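Local coordinates for protein putative peptidase (Chlamydophila abortus, PDB 3CE2) that is a putative zinc metallopeptidase of the M3B oligopeptidase F family that probably degrades small bioactive peptides, at residues 31-34 and 35-39; 75-78 and 79-82; 173-176 and 177-181. All blocks are in the same frame, centred on the assembly; numbering follows the deposited sequence.

How the contacts relate
All three contacts are local, each within one continuous run of chain, and they follow one another in series without nesting or crossing; none closes a long loop. Contact 1 (31-39) caps and opens helix 33-42. Contact 2 (75-82) is a stretch within the long helix 66-96, which follows in the chain. Their centres are 19 Å apart, and a weak ion pair between D39 and K82, along with W36 bonded to L86, ties these two helices together. Contact 3 (173-181) is the turn between helix 165-174 and helix 180-192. It stands apart, its nearest atoms about 28 Å from contact 1 and about 21 Å from contact 2.

Contact 1: residues 31-34 and 35-39; sequences LNRK and AWKAD
N32 and A35 meet at the first turn of helix 33-42, where A35 N donates to N32 OD1 over 3.1 Å in a nearly straight bond (168°). The side chain folds back to make it because CG sits between the backbone N and the carbonyl carbon (chi1 46°). Asparagine suits the place: its short side chain brings an amide oxygen within reach of a backbone N-H that has no earlier helical carbonyl to use. The regular ladder then begins, with W36 N bonded to N32 O at 3.2 Å and K37 N to R33 O at 2.7 Å.

One turn apart, the side chains of R33 and K37 run alongside each other in the same direction. K37 CB lies over one face of the guanidinium, toward its rim, and R33 NH2 is 3.7 Å from K37 CD. Lysine can serve here because its methylenes supply the contact while NZ stays 4.8 Å from R33 NH2; a salt bridge from R33 to D106 probably offsets the like charges. W36, buried, joins the helix to helix 66-96, bonding NE1 to L86 O and meeting the Y89 ring. This is a classic asparagine N-cap at the start of a surface helix.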
ATOM      1  N   LEU A  31      13.218  21.879  19.210  1.00 65.58           N
ATOM      2  CA  LEU A  31      14.520  22.536  19.111  1.00 71.63           C
ATOM      3  C   LEU A  31      15.681  21.546  19.184  1.00 65.86           C
ATOM      4  O   LEU A  31      16.603  21.602  18.375  1.00 64.58           O
ATOM      5  CB  LEU A  31      14.666  23.610  20.203  1.00 80.28           C
ATOM      6  CG  LEU A  31      13.916  24.916  19.917  1.00 86.27           C
ATOM      7  CD1 LEU A  31      13.967  25.870  21.118  1.00 86.85           C
ATOM      8  CD2 LEU A  31      14.457  25.579  18.623  1.00 87.74           C
ATOM      9  N   ASN A  32      15.612  20.637  20.150  1.00 60.26           N
ATOM     10  CA  ASN A  32      16.667  19.674  20.403  1.00 62.52           C
ATOM     11  C   ASN A  32      16.116  18.605  21.306  1.00 61.45           C
ATOM     12  O   ASN A  32      15.018  18.746  21.858  1.00 63.81           O
ATOM     13  CB  ASN A  32      17.821  20.347  21.135  1.00 66.06           C
ATOM     14  CG  ASN A  32      17.339  21.214  22.288  1.00 67.25           C
ATOM     15  OD1 ASN A  32      16.636  20.749  23.206  1.00 68.24           O
ATOM     16  ND2 ASN A  32      17.695  22.487  22.237  1.00 62.37           N
ATOM     17  N   ARG A  33      16.893  17.546  21.490  1.00 59.43           N
ATOM     18  CA  ARG A  33      16.408  16.433  22.268  1.00 60.58           C
ATOM     19  C   ARG A  33      15.967  16.859  23.663  1.00 61.89           C
ATOM     20  O   ARG A  33      15.003  16.314  24.197  1.00 55.26           O
ATOM     21  CB  ARG A  33      17.440  15.315  22.353  1.00 58.64           C
ATOM     22  CG  ARG A  33      17.244  14.511  23.630  1.00 61.10           C
ATOM     23  CD  ARG A  33      17.876  13.170  23.562  1.00 61.88           C
ATOM     24  NE  ARG A  33      17.220  12.201  24.441  1.00 63.27           N
ATOM     25  CZ  ARG A  33      17.151  12.319  25.760  1.00 58.00           C
ATOM     26  NH1 ARG A  33      17.665  13.384  26.356  1.00 57.82           N
ATOM     27  NH2 ARG A  33      16.543  11.385  26.476  1.00 52.22           N
ATOM     28  N   LYS A  34      16.662  17.832  24.260  1.00 70.10           N
ATOM     29  CA  LYS A  34      16.326  18.245  25.630  1.00 74.20           C
ATOM     30  C   LYS A  34      14.842  18.594  25.737  1.00 67.24           C
ATOM     31  O   LYS A  34      14.148  18.078  26.611  1.00 65.04           O
ATOM     32  CB  LYS A  34      17.208  19.400  26.128  1.00 77.77           C
ATOM     33  CG  LYS A  34      17.477  19.330  27.649  1.00 85.76           C
ATOM     34  CD  LYS A  34      17.988  20.651  28.260  1.00 85.32           C
ATOM     35  CE  LYS A  34      16.834  21.614  28.553  1.00 92.59           C
ATOM     36  NZ  LYS A  34      15.615  20.891  29.056  1.00 94.64           N
ATOM     37  N   ALA A  35      14.373  19.447  24.824  1.00 64.91           N
ATOM     38  CA  ALA A  35      12.953  19.830  24.707  1.00 62.81           C
ATOM     39  C   ALA A  35      12.021  18.646  24.457  1.00 63.52           C
ATOM     40  O   ALA A  35      10.975  18.530  25.099  1.00 66.38           O
ATOM     41  CB  ALA A  35      12.778  20.860  23.606  1.00 60.02           C
ATOM     42  N   TRP A  36      12.404  17.789  23.508  1.00 61.28           N
ATOM     43  CA  TRP A  36      11.715  16.526  23.254  1.00 56.36           C
ATOM     44  C   TRP A  36      11.562  15.742  24.539  1.00 59.57           C
ATOM     45  O   TRP A  36      10.486  15.231  24.861  1.00 61.82           O
ATOM     46  CB  TRP A  36      12.504  15.654  22.265  1.00 53.80           C
ATOM     47  CG  TRP A  36      11.805  14.342  22.022  1.00 51.17           C
ATOM     48  CD1 TRP A  36      10.854  14.095  21.083  1.00 48.93           C
ATOM     49  CD2 TRP A  36      11.968  13.118  22.752  1.00 51.13           C
ATOM     50  NE1 TRP A  36      10.409  12.809  21.177  1.00 46.40           N
ATOM     51  CE2 TRP A  36      11.078  12.179  22.190  1.00 51.05           C
ATOM     52  CE3 TRP A  36      12.784  12.718  23.809  1.00 49.46           C
ATOM     53  CZ2 TRP A  36      10.983  10.861  22.652  1.00 52.33           C
ATOM     54  CZ3 TRP A  36      12.674  11.408  24.278  1.00 48.69           C
ATOM     55  CH2 TRP A  36      11.784  10.502  23.699  1.00 50.54           C
ATOM     56  N   LYS A  37      12.673  15.620  25.256  1.00 65.22           N
ATOM     57  CA  LYS A  37      12.702  14.879  26.501  1.00 68.34           C
ATOM     58  C   LYS A  37      11.844  15.611  27.515  1.00 67.04           C
ATOM     59  O   LYS A  37      11.058  14.995  28.235  1.00 64.60           O
ATOM     60  CB  LYS A  37      14.135  14.756  26.999  1.00 69.95           C
ATOM     61  CG  LYS A  37      14.255  14.075  28.342  1.00 75.80           C
ATOM     62  CD  LYS A  37      13.621  12.684  28.345  1.00 79.16           C
ATOM     63  CE  LYS A  37      14.080  11.881  29.569  1.00 79.03           C
ATOM     64  NZ  LYS A  37      13.171  10.745  29.843  1.00 77.22           N
ATOM     65  N   ALA A  38      11.999  16.934  27.543  1.00 66.07           N
ATOM     66  CA  ALA A  38      11.202  17.794  28.406  1.00 70.55           C
ATOM     67  C   ALA A  38       9.697  17.523  28.190  1.00 73.49           C
ATOM     68  O   ALA A  38       8.954  17.226  29.138  1.00 70.52           O
ATOM     69  CB  ALA A  38      11.544  19.257  28.132  1.00 67.66           C
ATOM     70  N   ASP A  39       9.270  17.603  26.933  1.00 69.85           N
ATOM     71  CA  ASP A  39       7.902  17.308  26.574  1.00 69.69           C
ATOM     72  C   ASP A  39       7.474  15.884  26.966  1.00 66.27           C
ATOM     73  O   ASP A  39       6.442  15.716  27.607  1.00 63.83           O
ATOM     74  CB  ASP A  39       7.704  17.529  25.077  1.00 79.77           C
ATOM     75  CG  ASP A  39       6.429  18.282  24.769  1.00 85.57           C
ATOM     76  OD1 ASP A  39       6.152  19.272  25.489  1.00 86.81           O
ATOM     77  OD2 ASP A  39       5.717  17.887  23.812  1.00 87.61           O
TER

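Contact 2: residues 75-78 and 79-82; sequences TLFS and IERK
E80 lays its carboxylate beside L76 and F77 because its CG is anti to the backbone N (chi1 176°) and the chain stays extended beyond it, while L76 holds CG between its backbone N and carbonyl carbon (chi1 86°), which brings its end nearer to the glutamate. The setting is a two-turn run within the long alpha-helix 66-96, with pairs three and four residues apart. L76 and E80 run side by side, and the leucine methyl CD1 reaches E80 OE1 at 3.8 Å. The same oxygen meets F77 from the edge of its ring, in the ring plane, with the carboxylate turned 70° against it. An aromatic edge suits an anion, since its C-H groups probably carry a slight positive charge.

Another row of the helix pairs T75 with I79, two beta-branched residues pointing the same way; T75 CG2 stands 4.2 Å from I79 CD1. T75 also bonds OG1 to S71 O, a common way for threonine to settle in a helix, and I79 continues onto F117 of helix 101-120. F77, buried, packs against the rings of Y151 and H420. R81 carries its guanidinium away on an extended chain to a salt bridge with D381, joining this helix to a distant part of the chain.

Among the backbone bonds, E80 N donates to L76 O at 2.9 Å, and R81 N reaches F77 O at 3.0 Å from above the carbonyl plane.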
ATOM      1  N   THR A  75     -10.273  15.260  24.246  1.00 50.91           N
ATOM      2  CA  THR A  75      -9.169  15.084  25.144  1.00 55.63           C
ATOM      3  C   THR A  75      -8.276  13.992  24.634  1.00 55.15           C
ATOM      4  O   THR A  75      -7.061  14.064  24.783  1.00 54.32           O
ATOM      5  CB  THR A  75      -9.675  14.701  26.532  1.00 57.71           C
ATOM      6  OG1 THR A  75     -10.251  15.862  27.141  1.00 59.35           O
ATOM      7  CG2 THR A  75      -8.541  14.189  27.381  1.00 54.75           C
ATOM      8  N   LEU A  76      -8.869  12.981  24.019  1.00 49.77           N
ATOM      9  CA  LEU A  76      -8.044  11.921  23.535  1.00 48.12           C
ATOM     10  C   LEU A  76      -7.343  12.323  22.240  1.00 50.82           C
ATOM     11  O   LEU A  76      -6.171  11.992  22.046  1.00 47.60           O
ATOM     12  CB  LEU A  76      -8.786  10.583  23.504  1.00 49.23           C
ATOM     13  CG  LEU A  76      -9.640  10.106  22.357  1.00 54.45           C
ATOM     14  CD1 LEU A  76      -8.732   9.569  21.273  1.00 59.65           C
ATOM     15  CD2 LEU A  76     -10.523   9.004  22.873  1.00 50.91           C
ATOM     16  N   PHE A  77      -8.019  13.084  21.383  1.00 50.88           N
ATOM     17  CA  PHE A  77      -7.358  13.597  20.180  1.00 50.13           C
ATOM     18  C   PHE A  77      -6.192  14.513  20.524  1.00 49.57           C
ATOM     19  O   PHE A  77      -5.232  14.627  19.774  1.00 47.49           O
ATOM     20  CB  PHE A  77      -8.334  14.327  19.254  1.00 43.87           C
ATOM     21  CG  PHE A  77      -9.345  13.419  18.613  1.00 46.69           C
ATOM     22  CD1 PHE A  77      -9.043  12.076  18.374  1.00 48.68           C
ATOM     23  CD2 PHE A  77     -10.596  13.897  18.248  1.00 38.60           C
ATOM     24  CE1 PHE A  77      -9.982  11.211  17.770  1.00 44.18           C
ATOM     25  CE2 PHE A  77     -11.538  13.048  17.653  1.00 43.09           C
ATOM     26  CZ  PHE A  77     -11.224  11.701  17.407  1.00 46.13           C
ATOM     27  N   SER A  78      -6.282  15.164  21.670  1.00 49.89           N
ATOM     28  CA  SER A  78      -5.296  16.149  22.052  1.00 51.14           C
ATOM     29  C   SER A  78      -4.017  15.442  22.485  1.00 54.76           C
ATOM     30  O   SER A  78      -2.920  15.827  22.085  1.00 54.11           O
ATOM     31  CB  SER A  78      -5.838  16.982  23.212  1.00 54.46           C
ATOM     32  OG  SER A  78      -5.170  18.222  23.265  1.00 55.17           O
ATOM     33  N   ILE A  79      -4.187  14.419  23.321  1.00 52.45           N
ATOM     34  CA  ILE A  79      -3.101  13.579  23.805  1.00 53.49           C
ATOM     35  C   ILE A  79      -2.450  12.868  22.628  1.00 57.79           C
ATOM     36  O   ILE A  79      -1.231  12.986  22.399  1.00 55.11           O
ATOM     37  CB  ILE A  79      -3.634  12.537  24.819  1.00 51.51           C
ATOM     38  CG1 ILE A  79      -3.922  13.208  26.170  1.00 49.64           C
ATOM     39  CG2 ILE A  79      -2.647  11.394  25.003  1.00 54.66           C
ATOM     40  CD1 ILE A  79      -4.777  12.381  27.079  1.00 43.44           C
ATOM     41  N   GLU A  80      -3.285  12.158  21.873  1.00 55.70           N
ATOM     42  CA  GLU A  80      -2.850  11.400  20.713  1.00 54.97           C
ATOM     43  C   GLU A  80      -2.004  12.274  19.822  1.00 52.45           C
ATOM     44  O   GLU A  80      -0.990  11.837  19.263  1.00 51.47           O
ATOM     45  CB  GLU A  80      -4.059  10.881  19.942  1.00 53.42           C
ATOM     46  CG  GLU A  80      -3.728  10.160  18.665  1.00 62.18           C
ATOM     47  CD  GLU A  80      -4.972   9.706  17.898  1.00 67.80           C
ATOM     48  OE1 GLU A  80      -6.060   9.584  18.517  1.00 70.26           O
ATOM     49  OE2 GLU A  80      -4.855   9.465  16.672  1.00 73.77           O
ATOM     50  N   ARG A  81      -2.404  13.527  19.700  1.00 48.10           N
ATOM     51  CA  ARG A  81      -1.704  14.410  18.809  1.00 46.02           C
ATOM     52  C   ARG A  81      -0.273  14.647  19.305  1.00 52.36           C
ATOM     53  O   ARG A  81       0.676  14.658  18.501  1.00 50.08           O
ATOM     54  CB  ARG A  81      -2.472  15.701  18.693  1.00 50.88           C
ATOM     55  CG  ARG A  81      -1.853  16.724  17.795  1.00 56.18           C
ATOM     56  CD  ARG A  81      -2.827  17.855  17.663  1.00 59.48           C
ATOM     57  NE  ARG A  81      -2.201  19.022  17.065  1.00 59.35           N
ATOM     58  CZ  ARG A  81      -2.888  20.072  16.640  1.00 53.78           C
ATOM     59  NH1 ARG A  81      -4.212  20.075  16.746  1.00 46.36           N
ATOM     60  NH2 ARG A  81      -2.252  21.101  16.105  1.00 49.67           N
ATOM     61  N   LYS A  82      -0.128  14.804  20.626  1.00 52.02           N
ATOM     62  CA  LYS A  82       1.163  15.090  21.265  1.00 56.76           C
ATOM     63  C   LYS A  82       2.058  13.847  21.193  1.00 55.56           C
ATOM     64  O   LYS A  82       3.217  13.945  20.802  1.00 53.57           O
ATOM     65  CB  LYS A  82       0.946  15.502  22.725  1.00 65.45           C
ATOM     66  CG  LYS A  82       2.103  16.245  23.414  1.00 72.53           C
ATOM     67  CD  LYS A  82       2.093  15.944  24.934  1.00 76.83           C
ATOM     68  CE  LYS A  82       2.010  17.205  25.842  1.00 82.13           C
ATOM     69  NZ  LYS A  82       3.317  17.843  26.205  1.00 80.46           N
TER

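Contact 3: residues 173-176 and 177-181; sequences SAFT and PLEVA
F175 and E179 cross obliquely, the ring and carboxylate planes 48° apart. The approach is through F175 CE2 and E179 OE2, 3.7 Å apart. The phenyl group gets there because its CG is anti to the backbone N (chi1 176°), and E179 comes to meet it with CG anti to its own carbonyl carbon. A second pair in the turn is apolar: A174 CB touches L178 CD1 at 3.9 Å, the small alanine leaving room for the branched leucine. The proline ring of P177 lies with its CG near the carbonyl oxygen of A174.

These side chains hang on the turn that joins helix 165-174 to helix 180-192. P177 has no N-H to offer, so one rung of the helical ladder is missing there, which suits a proline to a change of direction. L178 N still donates to A174 O at 3.0 Å and more weakly to F175 O, after which E179 N turns to T176 O, only three residues back, over 3.0 Å. That last bond is straight at hydrogen (166°), but the donor stands above the carbonyl plane.

Helix 240-260 receives the apolar groups, A174 on F256, F175 on Y257 and L178 on both, and so they settle the turn against that helix. The chemistry implies a turn shaped by backbone bonds and a proline and seated by apolar side chains. The carboxylate of E179 lies close enough to a ring C-H of F175 for a slight attraction to be plausible, and it also has a weak, long ion pair with K183.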
ATOM      1  N   SER A 173     -10.400 -13.867  21.367  1.00 55.30           N
ATOM      2  CA  SER A 173      -9.594 -14.843  22.069  1.00 51.01           C
ATOM      3  C   SER A 173      -9.065 -15.837  21.063  1.00 48.70           C
ATOM      4  O   SER A 173      -7.970 -16.355  21.197  1.00 52.48           O
ATOM      5  CB  SER A 173     -10.475 -15.577  23.067  1.00 51.19           C
ATOM      6  OG  SER A 173      -9.715 -15.923  24.194  1.00 61.23           O
ATOM      7  N   ALA A 174      -9.872 -16.100  20.048  1.00 48.13           N
ATOM      8  CA  ALA A 174      -9.529 -17.035  18.998  1.00 49.14           C
ATOM      9  C   ALA A 174      -8.352 -16.540  18.160  1.00 52.77           C
ATOM     10  O   ALA A 174      -7.724 -17.319  17.440  1.00 53.50           O
ATOM     11  CB  ALA A 174     -10.740 -17.275  18.109  1.00 44.66           C
ATOM     12  N   PHE A 175      -8.053 -15.247  18.249  1.00 55.28           N
ATOM     13  CA  PHE A 175      -7.068 -14.655  17.365  1.00 53.15           C
ATOM     14  C   PHE A 175      -5.764 -15.396  17.520  1.00 51.30           C
ATOM     15  O   PHE A 175      -5.147 -15.816  16.537  1.00 47.76           O
ATOM     16  CB  PHE A 175      -6.868 -13.165  17.654  1.00 62.63           C
ATOM     17  CG  PHE A 175      -5.788 -12.539  16.814  1.00 69.35           C
ATOM     18  CD1 PHE A 175      -6.033 -12.205  15.478  1.00 71.36           C
ATOM     19  CD2 PHE A 175      -4.507 -12.317  17.341  1.00 73.23           C
ATOM     20  CE1 PHE A 175      -5.025 -11.646  14.684  1.00 70.15           C
ATOM     21  CE2 PHE A 175      -3.488 -11.758  16.553  1.00 72.69           C
ATOM     22  CZ  PHE A 175      -3.755 -11.422  15.221  1.00 70.09           C
ATOM     23  N   THR A 176      -5.358 -15.559  18.774  1.00 51.55           N
ATOM     24  CA  THR A 176      -4.108 -16.206  19.119  1.00 49.28           C
ATOM     25  C   THR A 176      -3.939 -17.582  18.440  1.00 51.23           C
ATOM     26  O   THR A 176      -3.083 -17.747  17.579  1.00 51.77           O
ATOM     27  CB  THR A 176      -3.988 -16.287  20.636  1.00 52.89           C
ATOM     28  OG1 THR A 176      -3.958 -14.956  21.155  1.00 62.41           O
ATOM     29  CG2 THR A 176      -2.726 -17.007  21.065  1.00 49.39           C
ATOM     30  N   PRO A 177      -4.770 -18.567  18.799  1.00 48.88           N
ATOM     31  CA  PRO A 177      -4.664 -19.862  18.141  1.00 49.02           C
ATOM     32  C   PRO A 177      -4.759 -19.807  16.611  1.00 51.81           C
ATOM     33  O   PRO A 177      -4.164 -20.658  15.924  1.00 52.70           O
ATOM     34  CB  PRO A 177      -5.857 -20.641  18.705  1.00 46.15           C
ATOM     35  CG  PRO A 177      -6.736 -19.620  19.313  1.00 47.90           C
ATOM     36  CD  PRO A 177      -5.822 -18.571  19.821  1.00 50.16           C
ATOM     37  N   LEU A 178      -5.496 -18.837  16.077  1.00 46.42           N
ATOM     38  CA  LEU A 178      -5.708 -18.795  14.634  1.00 45.90           C
ATOM     39  C   LEU A 178      -4.539 -18.169  13.866  1.00 48.10           C
ATOM     40  O   LEU A 178      -4.610 -18.009  12.656  1.00 44.34           O
ATOM     41  CB  LEU A 178      -7.010 -18.088  14.289  1.00 42.18           C
ATOM     42  CG  LEU A 178      -8.230 -18.938  14.622  1.00 46.54           C
ATOM     43  CD1 LEU A 178      -9.466 -18.074  14.563  1.00 46.93           C
ATOM     44  CD2 LEU A 178      -8.350 -20.155  13.682  1.00 44.27           C
ATOM     45  N   GLU A 179      -3.463 -17.822  14.559  1.00 44.61           N
ATOM     46  CA  GLU A 179      -2.287 -17.333  13.874  1.00 50.09           C
ATOM     47  C   GLU A 179      -1.527 -18.503  13.267  1.00 54.42           C
ATOM     48  O   GLU A 179      -0.607 -18.301  12.464  1.00 56.16           O
ATOM     49  CB  GLU A 179      -1.341 -16.658  14.855  1.00 56.39           C
ATOM     50  CG  GLU A 179      -1.703 -15.261  15.287  1.00 68.36           C
ATOM     51  CD  GLU A 179      -0.736 -14.759  16.341  1.00 74.32           C
ATOM     52  OE1 GLU A 179      -0.401 -15.541  17.261  1.00 72.28           O
ATOM     53  OE2 GLU A 179      -0.299 -13.593  16.240  1.00 81.86           O
ATOM     54  N   VAL A 180      -1.868 -19.725  13.679  1.00 48.24           N
ATOM     55  CA  VAL A 180      -0.968 -20.829  13.379  1.00 46.20           C
ATOM     56  C   VAL A 180      -0.824 -21.029  11.888  1.00 39.32           C
ATOM     57  O   VAL A 180       0.273 -21.255  11.421  1.00 42.97           O
ATOM     58  CB  VAL A 180      -1.316 -22.166  14.070  1.00 42.22           C
ATOM     59  CG1 VAL A 180      -2.582 -22.757  13.516  1.00 39.18           C
ATOM     60  CG2 VAL A 180      -0.188 -23.132  13.841  1.00 44.85           C
ATOM     61  N   ALA A 181      -1.910 -20.913  11.136  1.00 37.92           N
ATOM     62  CA  ALA A 181      -1.802 -21.181   9.716  1.00 41.45           C
ATOM     63  C   ALA A 181      -0.690 -20.339   9.086  1.00 41.53           C
ATOM     64  O   ALA A 181       0.229 -20.883   8.463  1.00 41.16           O
ATOM     65  CB  ALA A 181      -3.135 -20.994   9.004  1.00 38.68           C
TER